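Local coordinates for heparin binding protein (Homo sapiens, PDB 1A7S), which binds heparin, kills many Gram-negative bacteria and attracts monocytes and fibroblasts, built as a serine protease homolog of neutrophil granules, at residues Ile18-Gln21 with Gly22-Phe25; Gly80-Pro83 with Gln84-Leu87; Trp212-Gly215 with Val216-Asn219. One frame throughout, in Å; residues are numbered along the deposited sequence.

Contact 1: residues Ile18-Gln21 with Gly22-Phe25; sequences IQNQ and GRHF
The beta hairpin of strands 15-20 and 23-32 closes here, where N20 and R23 face each other as an antiparallel hydrogen-bonded pair around a type I' turn. N20 N donates to R23 O at 2.9 Å, and R23 N returns a bond to N20 O, which it meets from above the carbonyl plane, 63° out of it. One step back, F25 N reaches I18 O at 2.9 Å. Between these rungs lies the non-hydrogen-bonded pair Q19 and H24, where Q19 CA sits 3.1 Å from R23 O in a CA-H...O contact.

The F25 ring reaches across to strand 15-20, turning its edge to the backbone at N20. Its chi1 of 67° sets CG between backbone N and carbonyl carbon, and that turn brings CE1 to 3.7 Å from N20 CB while CZ meets I18 CG2 at 3.6 Å. I18 CB lies above one face, offset toward the rim. N20 and R23 run side by side, amide and guanidinium planes 52° apart, and a water joins N20 O to R23 NE.

On the Q19 and H24 face, the extended Q19 chain lets NE2 make a weak bond to a water, which in turn donates to G22 O, while Q19 OE1 and H24 ND1 both bond S17 OG. Q21 and G22 fill the two central turn positions, both with positive phi. Residues 20 to 44 possess antibiotic activity, so the turn opens that region; its geometry is that of a two-residue type I' hairpin at one end of two neighbouring strands of the N-terminal barrel of a trypsin-like fold.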
ATOM      1  N   ILE A  18       1.332   0.699  -9.114  1.00  7.42           N
ATOM      2  CA  ILE A  18       0.721   1.886  -9.720  1.00  8.22           C
ATOM      3  C   ILE A  18       1.787   2.546 -10.587  1.00  7.59           C
ATOM      4  O   ILE A  18       2.902   2.831 -10.127  1.00  8.14           O
ATOM      5  CB  ILE A  18       0.181   2.845  -8.645  1.00  9.57           C
ATOM      6  CG1 ILE A  18      -0.511   2.181  -7.490  1.00 11.87           C
ATOM      7  CG2 ILE A  18      -0.712   3.840  -9.352  1.00 11.31           C
ATOM      8  CD1 ILE A  18      -1.618   1.300  -7.661  1.00 18.53           C
ATOM      9  N   GLN A  19       1.434   2.733 -11.855  1.00  7.75           N
ATOM     10  CA  GLN A  19       2.412   3.091 -12.880  1.00  9.24           C
ATOM     11  C   GLN A  19       1.992   4.321 -13.636  1.00  9.33           C
ATOM     12  O   GLN A  19       0.797   4.559 -13.895  1.00 10.81           O
ATOM     13  CB  GLN A  19       2.592   1.887 -13.845  1.00  9.32           C
ATOM     14  CG  GLN A  19       3.029   0.640 -13.097  1.00  9.31           C
ATOM     15  CD  GLN A  19       3.530  -0.514 -13.927  1.00  9.22           C
ATOM     16  OE1 GLN A  19       4.036  -1.521 -13.346  1.00 10.91           O
ATOM     17  NE2 GLN A  19       3.431  -0.416 -15.204  1.00  8.98           N
ATOM     18  N   ASN A  20       2.993   5.104 -14.051  1.00  9.29           N
ATOM     19  CA  ASN A  20       2.834   6.325 -14.836  1.00 10.90           C
ATOM     20  C   ASN A  20       3.652   6.117 -16.116  1.00 10.38           C
ATOM     21  O   ASN A  20       4.902   6.002 -16.034  1.00 10.00           O
ATOM     22  CB  ASN A  20       3.368   7.512 -14.025  1.00 15.82           C
ATOM     23  CG  ASN A  20       3.398   8.826 -14.687  1.00 20.45           C
ATOM     24  OD1 ASN A  20       3.189   8.988 -15.887  1.00 19.82           O
ATOM     25  ND2 ASN A  20       3.782   9.870 -13.953  1.00 23.09           N
ATOM     26  N   GLN A  21       2.957   5.972 -17.230  1.00  9.98           N
ATOM     27  CA  GLN A  21       3.646   5.638 -18.499  1.00 10.47           C
ATOM     28  C   GLN A  21       4.550   4.414 -18.313  1.00  9.38           C
ATOM     29  O   GLN A  21       5.673   4.356 -18.842  1.00 10.47           O
ATOM     30  CB  GLN A  21       4.444   6.821 -19.013  1.00 11.12           C
ATOM     31  CG  GLN A  21       3.556   8.051 -19.282  1.00 13.60           C
ATOM     32  CD  GLN A  21       2.503   7.799 -20.316  1.00 15.93           C
ATOM     33  OE1 GLN A  21       2.666   7.072 -21.254  1.00 16.38           O
ATOM     34  NE2 GLN A  21       1.373   8.505 -20.068  1.00 22.84           N
ATOM     35  N   GLY A  22       4.018   3.387 -17.604  1.00 10.64           N
ATOM     36  CA  GLY A  22       4.691   2.165 -17.431  1.00 10.86           C
ATOM     37  C   GLY A  22       5.765   2.135 -16.318  1.00 10.26           C
ATOM     38  O   GLY A  22       6.388   1.078 -16.142  1.00 13.02           O
ATOM     39  N   ARG A  23       6.014   3.235 -15.612  1.00  9.55           N
ATOM     40  CA  ARG A  23       7.015   3.362 -14.577  1.00  9.85           C
ATOM     41  C   ARG A  23       6.299   3.228 -13.202  1.00  8.75           C
ATOM     42  O   ARG A  23       5.382   4.026 -12.921  1.00  9.26           O
ATOM     43  CB  ARG A  23       7.683   4.729 -14.657  1.00 11.47           C
ATOM     44  CG  ARG A  23       8.789   4.958 -13.643  1.00 11.66           C
ATOM     45  CD  ARG A  23       9.410   6.310 -13.777  1.00 14.25           C
ATOM     46  NE  ARG A  23       8.504   7.411 -13.558  1.00 14.82           N
ATOM     47  CZ  ARG A  23       8.023   7.943 -12.466  1.00 15.57           C
ATOM     48  NH1 ARG A  23       8.443   7.582 -11.232  1.00 19.07           N
ATOM     49  NH2 ARG A  23       7.134   8.963 -12.551  1.00 24.96           N
ATOM     50  N   HIS A  24       6.683   2.250 -12.441  1.00  8.82           N
ATOM     51  CA  HIS A  24       6.156   2.069 -11.077  1.00  7.95           C
ATOM     52  C   HIS A  24       6.548   3.305 -10.249  1.00  8.81           C
ATOM     53  O   HIS A  24       7.704   3.652 -10.148  1.00  9.46           O
ATOM     54  CB  HIS A  24       6.792   0.821 -10.475  1.00  8.64           C
ATOM     55  CG  HIS A  24       6.453   0.610  -9.053  1.00  8.41           C
ATOM     56  ND1 HIS A  24       5.398  -0.269  -8.702  1.00  7.91           N
ATOM     57  CD2 HIS A  24       6.971   1.128  -7.940  1.00  8.84           C
ATOM     58  CE1 HIS A  24       5.338  -0.194  -7.415  1.00  8.36           C
ATOM     59  NE2 HIS A  24       6.244   0.641  -6.896  1.00  7.98           N
ATOM     60  N   PHE A  25       5.576   3.854  -9.519  1.00  8.85           N
ATOM     61  CA  PHE A  25       5.840   4.953  -8.564  1.00  9.23           C
ATOM     62  C   PHE A  25       5.233   4.719  -7.216  1.00  7.98           C
ATOM     63  O   PHE A  25       5.616   5.444  -6.278  1.00  9.30           O
ATOM     64  CB  PHE A  25       5.448   6.311  -9.128  1.00 11.18           C
ATOM     65  CG  PHE A  25       3.951   6.503  -9.347  1.00 11.56           C
ATOM     66  CD1 PHE A  25       3.338   6.157 -10.531  1.00 10.84           C
ATOM     67  CD2 PHE A  25       3.142   7.080  -8.362  1.00 13.15           C
ATOM     68  CE1 PHE A  25       1.989   6.334 -10.768  1.00 11.31           C
ATOM     69  CE2 PHE A  25       1.799   7.263  -8.565  1.00 14.17           C
ATOM     70  CZ  PHE A  25       1.208   6.897  -9.762  1.00 12.53           C
TER
HETATM   71  O   HOH W   1       1.166   3.320 -16.899  1.00 11.91           O
HETATM   72  O   HOH W   2       5.866  -1.358 -17.237  1.00 19.55           O
HETATM   73  O   HOH W   3       6.975   7.915 -16.064  1.00 15.88           O

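Contact 2: residues Gly80-Pro83 with Gln84-Leu87; sequences GYDP and QQNL
D82 and L87 make the single antiparallel bridge of this surface loop between strands 69-77 and 91-95, and the chain approaches it from G80. Y81 comes first: its CD1 lies 3.2 Å from L87 O, and its ring carries P83 N over the centre of one face. With CG anti to the backbone N (chi1 176°), the phenol extends until OH shares a water with N86 ND2. D82 follows, bonded through N, O and OD1. Its N donates to L87 O at 2.9 Å, and its O accepts L87 N, also at 2.9 Å. N86 and L87 both face D82, which makes a G1 beta bulge. The D82 carboxylate runs alongside Q85, and OD1 takes weak bonds from Q84 N at 3.1 Å and from Q85 N. P83 then turns the chain, its O accepting a weak bond from N86 N at 3.3 Å. Beyond it, Q85 NE2 donates to Q84 OE1 at 2.9 Å, and R155 bonds Q85 O. The chemistry implies a loop set mainly by its backbone bridge, with the carboxylate adding weak bonds to the turn's N-H groups, which its negative charge probably suits.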
ATOM      1  N   GLY A  80     -10.686  13.841   3.076  1.00 16.16           N
ATOM      2  CA  GLY A  80      -9.987  14.902   3.746  1.00 18.31           C
ATOM      3  C   GLY A  80      -8.480  14.764   3.819  1.00 16.11           C
ATOM      4  O   GLY A  80      -7.836  15.163   4.820  1.00 16.41           O
ATOM      5  N   TYR A  81      -7.803  14.311   2.771  1.00 15.40           N
ATOM      6  CA  TYR A  81      -6.346  14.261   2.800  1.00 13.07           C
ATOM      7  C   TYR A  81      -5.770  15.680   2.960  1.00 13.28           C
ATOM      8  O   TYR A  81      -6.167  16.609   2.245  1.00 15.73           O
ATOM      9  CB  TYR A  81      -5.924  13.751   1.363  1.00 14.48           C
ATOM     10  CG  TYR A  81      -4.389  13.752   1.260  1.00 13.01           C
ATOM     11  CD1 TYR A  81      -3.603  13.199   2.252  1.00 14.17           C
ATOM     12  CD2 TYR A  81      -3.763  14.277   0.172  1.00 15.47           C
ATOM     13  CE1 TYR A  81      -2.216  13.204   2.111  1.00 14.85           C
ATOM     14  CE2 TYR A  81      -2.384  14.289   0.014  1.00 15.95           C
ATOM     15  CZ  TYR A  81      -1.608  13.747   1.044  1.00 17.37           C
ATOM     16  OH  TYR A  81      -0.217  13.745   0.893  1.00 22.86           O
ATOM     17  N   ASP A  82      -4.798  15.815   3.857  1.00 13.32           N
ATOM     18  CA  ASP A  82      -4.105  17.072   4.087  1.00 15.43           C
ATOM     19  C   ASP A  82      -2.616  16.885   3.859  1.00 14.45           C
ATOM     20  O   ASP A  82      -1.964  16.183   4.693  1.00 15.93           O
ATOM     21  CB  ASP A  82      -4.349  17.513   5.540  1.00 18.65           C
ATOM     22  CG  ASP A  82      -3.665  18.814   5.881  1.00 23.63           C
ATOM     23  OD1 ASP A  82      -2.891  19.367   5.083  1.00 31.76           O
ATOM     24  OD2 ASP A  82      -4.053  19.368   6.942  1.00 31.73           O
ATOM     25  N   PRO A  83      -2.088  17.258   2.757  1.00 16.64           N
ATOM     26  CA  PRO A  83      -0.671  16.927   2.442  1.00 17.95           C
ATOM     27  C   PRO A  83       0.288  17.644   3.377  1.00 18.43           C
ATOM     28  O   PRO A  83       1.380  17.165   3.647  1.00 23.03           O
ATOM     29  CB  PRO A  83      -0.502  17.387   1.018  1.00 21.49           C
ATOM     30  CG  PRO A  83      -1.708  18.156   0.675  1.00 24.00           C
ATOM     31  CD  PRO A  83      -2.802  17.859   1.640  1.00 17.86           C
ATOM     32  N   GLN A  84      -0.087  18.839   3.891  1.00 16.64           N
ATOM     33  CA  GLN A  84       0.757  19.577   4.785  1.00 17.46           C
ATOM     34  C   GLN A  84       1.015  18.834   6.077  1.00 17.22           C
ATOM     35  O   GLN A  84       2.127  18.894   6.683  1.00 21.53           O
ATOM     36  CB  GLN A  84       0.303  20.991   4.988  1.00 20.09           C
ATOM     37  CG  GLN A  84       1.340  22.023   5.481  1.00 21.02           C
ATOM     38  CD  GLN A  84       1.492  21.962   7.005  1.00 20.35           C
ATOM     39  OE1 GLN A  84       0.464  21.649   7.685  1.00 16.83           O
ATOM     40  NE2 GLN A  84       2.674  22.155   7.488  1.00 21.54           N
ATOM     41  N   GLN A  85      -0.000  18.176   6.608  1.00 16.04           N
ATOM     42  CA  GLN A  85       0.090  17.465   7.863  1.00 15.31           C
ATOM     43  C   GLN A  85       0.298  15.986   7.616  1.00 16.41           C
ATOM     44  O   GLN A  85       0.361  15.214   8.585  1.00 20.34           O
ATOM     45  CB  GLN A  85      -1.172  17.749   8.668  1.00 15.35           C
ATOM     46  CG  GLN A  85      -1.256  19.097   9.322  1.00 15.36           C
ATOM     47  CD  GLN A  85      -0.265  19.292  10.424  1.00 15.08           C
ATOM     48  OE1 GLN A  85      -0.196  18.441  11.355  1.00 16.28           O
ATOM     49  NE2 GLN A  85       0.592  20.313  10.299  1.00 15.72           N
ATOM     50  N   ASN A  86       0.313  15.585   6.345  1.00 17.40           N
ATOM     51  CA  ASN A  86       0.377  14.127   6.082  1.00 17.19           C
ATOM     52  C   ASN A  86      -0.766  13.446   6.753  1.00 15.81           C
ATOM     53  O   ASN A  86      -0.569  12.343   7.394  1.00 16.36           O
ATOM     54  CB  ASN A  86       1.732  13.626   6.611  1.00 24.36           C
ATOM     55  CG  ASN A  86       2.893  14.254   5.864  1.00 26.66           C
ATOM     56  OD1 ASN A  86       3.810  14.908   6.407  1.00 37.69           O
ATOM     57  ND2 ASN A  86       2.828  14.130   4.535  1.00 35.80           N
ATOM     58  N   LEU A  87      -1.943  14.029   6.707  1.00 13.20           N
ATOM     59  CA  LEU A  87      -3.100  13.448   7.427  1.00 13.47           C
ATOM     60  C   LEU A  87      -4.106  12.825   6.465  1.00 11.53           C
ATOM     61  O   LEU A  87      -4.331  13.386   5.359  1.00 11.79           O
ATOM     62  CB  LEU A  87      -3.860  14.552   8.169  1.00 17.34           C
ATOM     63  CG  LEU A  87      -3.392  14.968   9.522  1.00 23.46           C
ATOM     64  CD1 LEU A  87      -4.390  15.992  10.038  1.00 31.55           C
ATOM     65  CD2 LEU A  87      -3.029  13.900  10.496  1.00 19.45           C
TER
HETATM   66  O   HOH W   4       1.002  12.622   3.321  1.00 35.29           O
HETATM   67  O   HOH W   5      -2.257  21.671   7.261  1.00 22.53           O

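Contact 3: residues Trp212-Gly215 with Val216-Asn219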
ATOM      1  N   TRP A 212     -15.866   4.787   6.061  1.00  7.97           N
ATOM      2  CA  TRP A 212     -15.773   5.609   4.829  1.00  7.86           C
ATOM      3  C   TRP A 212     -15.424   4.782   3.622  1.00  7.34           C
ATOM      4  O   TRP A 212     -16.037   4.902   2.559  1.00  8.47           O
ATOM      5  CB  TRP A 212     -14.760   6.751   5.073  1.00  8.33           C
ATOM      6  CG  TRP A 212     -14.549   7.533   3.781  1.00  8.36           C
ATOM      7  CD1 TRP A 212     -15.254   8.548   3.305  1.00  9.79           C
ATOM      8  CD2 TRP A 212     -13.511   7.267   2.828  1.00  7.97           C
ATOM      9  NE1 TRP A 212     -14.820   8.970   2.106  1.00 10.92           N
ATOM     10  CE2 TRP A 212     -13.708   8.198   1.784  1.00  9.50           C
ATOM     11  CE3 TRP A 212     -12.456   6.375   2.761  1.00  8.99           C
ATOM     12  CZ2 TRP A 212     -12.885   8.267   0.667  1.00 10.81           C
ATOM     13  CZ3 TRP A 212     -11.632   6.429   1.620  1.00 10.97           C
ATOM     14  CH2 TRP A 212     -11.897   7.352   0.598  1.00 10.82           C
ATOM     15  N   ILE A 213     -14.482   3.848   3.770  1.00  7.51           N
ATOM     16  CA  ILE A 213     -14.120   2.915   2.701  1.00  7.88           C
ATOM     17  C   ILE A 213     -15.346   2.145   2.224  1.00  7.94           C
ATOM     18  O   ILE A 213     -15.623   2.011   1.039  1.00  8.39           O
ATOM     19  CB  ILE A 213     -13.003   1.965   3.198  1.00  8.01           C
ATOM     20  CG1 ILE A 213     -11.654   2.659   3.343  1.00  8.85           C
ATOM     21  CG2 ILE A 213     -12.868   0.768   2.228  1.00  9.64           C
ATOM     22  CD1 ILE A 213     -10.575   1.911   4.042  1.00  9.82           C
ATOM     23  N   ASP A 214     -16.125   1.622   3.205  1.00  8.08           N
ATOM     24  CA  ASP A 214     -17.323   0.851   2.831  1.00  8.51           C
ATOM     25  C   ASP A 214     -18.286   1.711   2.029  1.00  8.76           C
ATOM     26  O   ASP A 214     -18.963   1.209   1.105  1.00  9.49           O
ATOM     27  CB  ASP A 214     -18.015   0.335   4.073  1.00  8.85           C
ATOM     28  CG  ASP A 214     -17.326  -0.817   4.738  1.00  9.42           C
ATOM     29  OD1 ASP A 214     -16.319  -1.332   4.218  1.00 10.63           O
ATOM     30  OD2 ASP A 214     -17.821  -1.181   5.832  1.00 11.04           O
ATOM     31  N   GLY A 215     -18.394   2.985   2.347  1.00  8.54           N
ATOM     32  CA  GLY A 215     -19.279   3.860   1.570  1.00  9.39           C
ATOM     33  C   GLY A 215     -18.831   3.903   0.094  1.00  9.19           C
ATOM     34  O   GLY A 215     -19.635   3.796  -0.810  1.00 10.96           O
ATOM     35  N   VAL A 216     -17.508   4.067  -0.080  1.00  8.75           N
ATOM     36  CA  VAL A 216     -17.008   4.075  -1.466  1.00  7.99           C
ATOM     37  C   VAL A 216     -17.263   2.792  -2.182  1.00  9.03           C
ATOM     38  O   VAL A 216     -17.742   2.750  -3.325  1.00  9.84           O
ATOM     39  CB  VAL A 216     -15.527   4.468  -1.511  1.00  9.33           C
ATOM     40  CG1 VAL A 216     -14.958   4.339  -2.907  1.00 10.01           C
ATOM     41  CG2 VAL A 216     -15.312   5.866  -0.952  1.00 11.68           C
ATOM     42  N   LEU A 217     -16.964   1.671  -1.541  1.00  9.14           N
ATOM     43  CA  LEU A 217     -17.065   0.347  -2.120  1.00  9.56           C
ATOM     44  C   LEU A 217     -18.492  -0.021  -2.549  1.00  9.75           C
ATOM     45  O   LEU A 217     -18.695  -0.711  -3.514  1.00 11.41           O
ATOM     46  CB  LEU A 217     -16.566  -0.769  -1.213  1.00  9.94           C
ATOM     47  CG  LEU A 217     -15.145  -0.770  -0.748  1.00 13.12           C
ATOM     48  CD1 LEU A 217     -14.714  -1.888   0.082  1.00 16.35           C
ATOM     49  CD2 LEU A 217     -14.202  -0.440  -1.836  1.00 16.56           C
ATOM     50  N   ASN A 218     -19.440   0.458  -1.736  1.00 10.53           N
ATOM     51  CA  ASN A 218     -20.856   0.131  -1.941  1.00 12.23           C
ATOM     52  C   ASN A 218     -21.524   1.160  -2.856  1.00 13.07           C
ATOM     53  O   ASN A 218     -22.734   0.978  -3.161  1.00 17.13           O
ATOM     54  CB  ASN A 218     -21.579   0.099  -0.616  1.00 14.63           C
ATOM     55  CG  ASN A 218     -21.291  -1.181   0.160  1.00 17.69           C
ATOM     56  OD1 ASN A 218     -20.635  -1.218   1.235  1.00 19.23           O
ATOM     57  ND2 ASN A 218     -21.893  -2.245  -0.397  1.00 21.88           N
ATOM     58  N   ASN A 219     -20.846   2.197  -3.237  1.00 12.85           N
ATOM     59  CA  ASN A 219     -21.393   3.258  -4.143  1.00 12.80           C
ATOM     60  C   ASN A 219     -20.461   3.535  -5.278  1.00 12.38           C
ATOM     61  O   ASN A 219     -19.983   4.681  -5.440  1.00 15.19           O
ATOM     62  CB  ASN A 219     -21.717   4.506  -3.327  1.00 14.93           C
ATOM     63  CG  ASN A 219     -22.802   4.223  -2.328  1.00 14.81           C
ATOM     64  OD1 ASN A 219     -24.012   4.280  -2.703  1.00 19.89           O
ATOM     65  ND2 ASN A 219     -22.454   3.906  -1.095  1.00 15.82           N
TER
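W212 and V216, one turn apart on the C-terminal helix 210-218 of this trypsin-like fold, meet on its apolar flank. V216 CG2 stands over one face of the indole, offset toward the rim, 4.0 Å from the centroid of the six-membered ring and 21° off its normal: a CH-pi contact. W212 CG lies anti to the backbone N (chi1 175°), which lays the indole back toward V216. I213 and L217 form the next pair, lying side by side and pointing the same way, with CG2 of I213 3.9 Å from CD1 of L217. Strand 91-95 covers part of this side through L92, which touches W212, I213 and V216, while F35 meets V216 and L217. The apolar flank thus seats the helix against the strands beneath it.

Backbone bonds run through both halves. V216 N donates to W212 O at 3.1 Å, and L217 N to I213 O at 2.9 Å.

The other side is looser and more polar, with N218 and N219 exposed to solvent and D214 partly so. D214 OD1 forms a salt bridge with R210, a turn earlier on the same helix. N218 N still reaches D214 O at 3.0 Å, but less straight than the preceding bonds, with 146° at the hydrogen. Beyond it, a side chain takes up the next carbonyl: N219 ND2 donates to G215 O at 2.8 Å, on a lone pair in the carbonyl plane.

In the fold
All three contacts are local, yet they illustrate how chemistry follows place in a trypsin-like fold. Contact 1, partly buried, closes the hairpin of two neighbouring barrel strands, and backbone pairing sets its pattern. Contact 2 is a surface loop between strands 69-77 and 91-95, held by one bridge, weaker carboxylate bonds and waters. Contact 3 is also superficial, but its apolar flank rests on the barrel, including strand 23-32, which begins in contact 1, and strand 91-95, which follows contact 2. Contacts 2 and 3 approach to about 6 Å between nearest atoms without touching; the centre of contact 1 lies about 23 Å from that of contact 2 and 26 Å from that of contact 3.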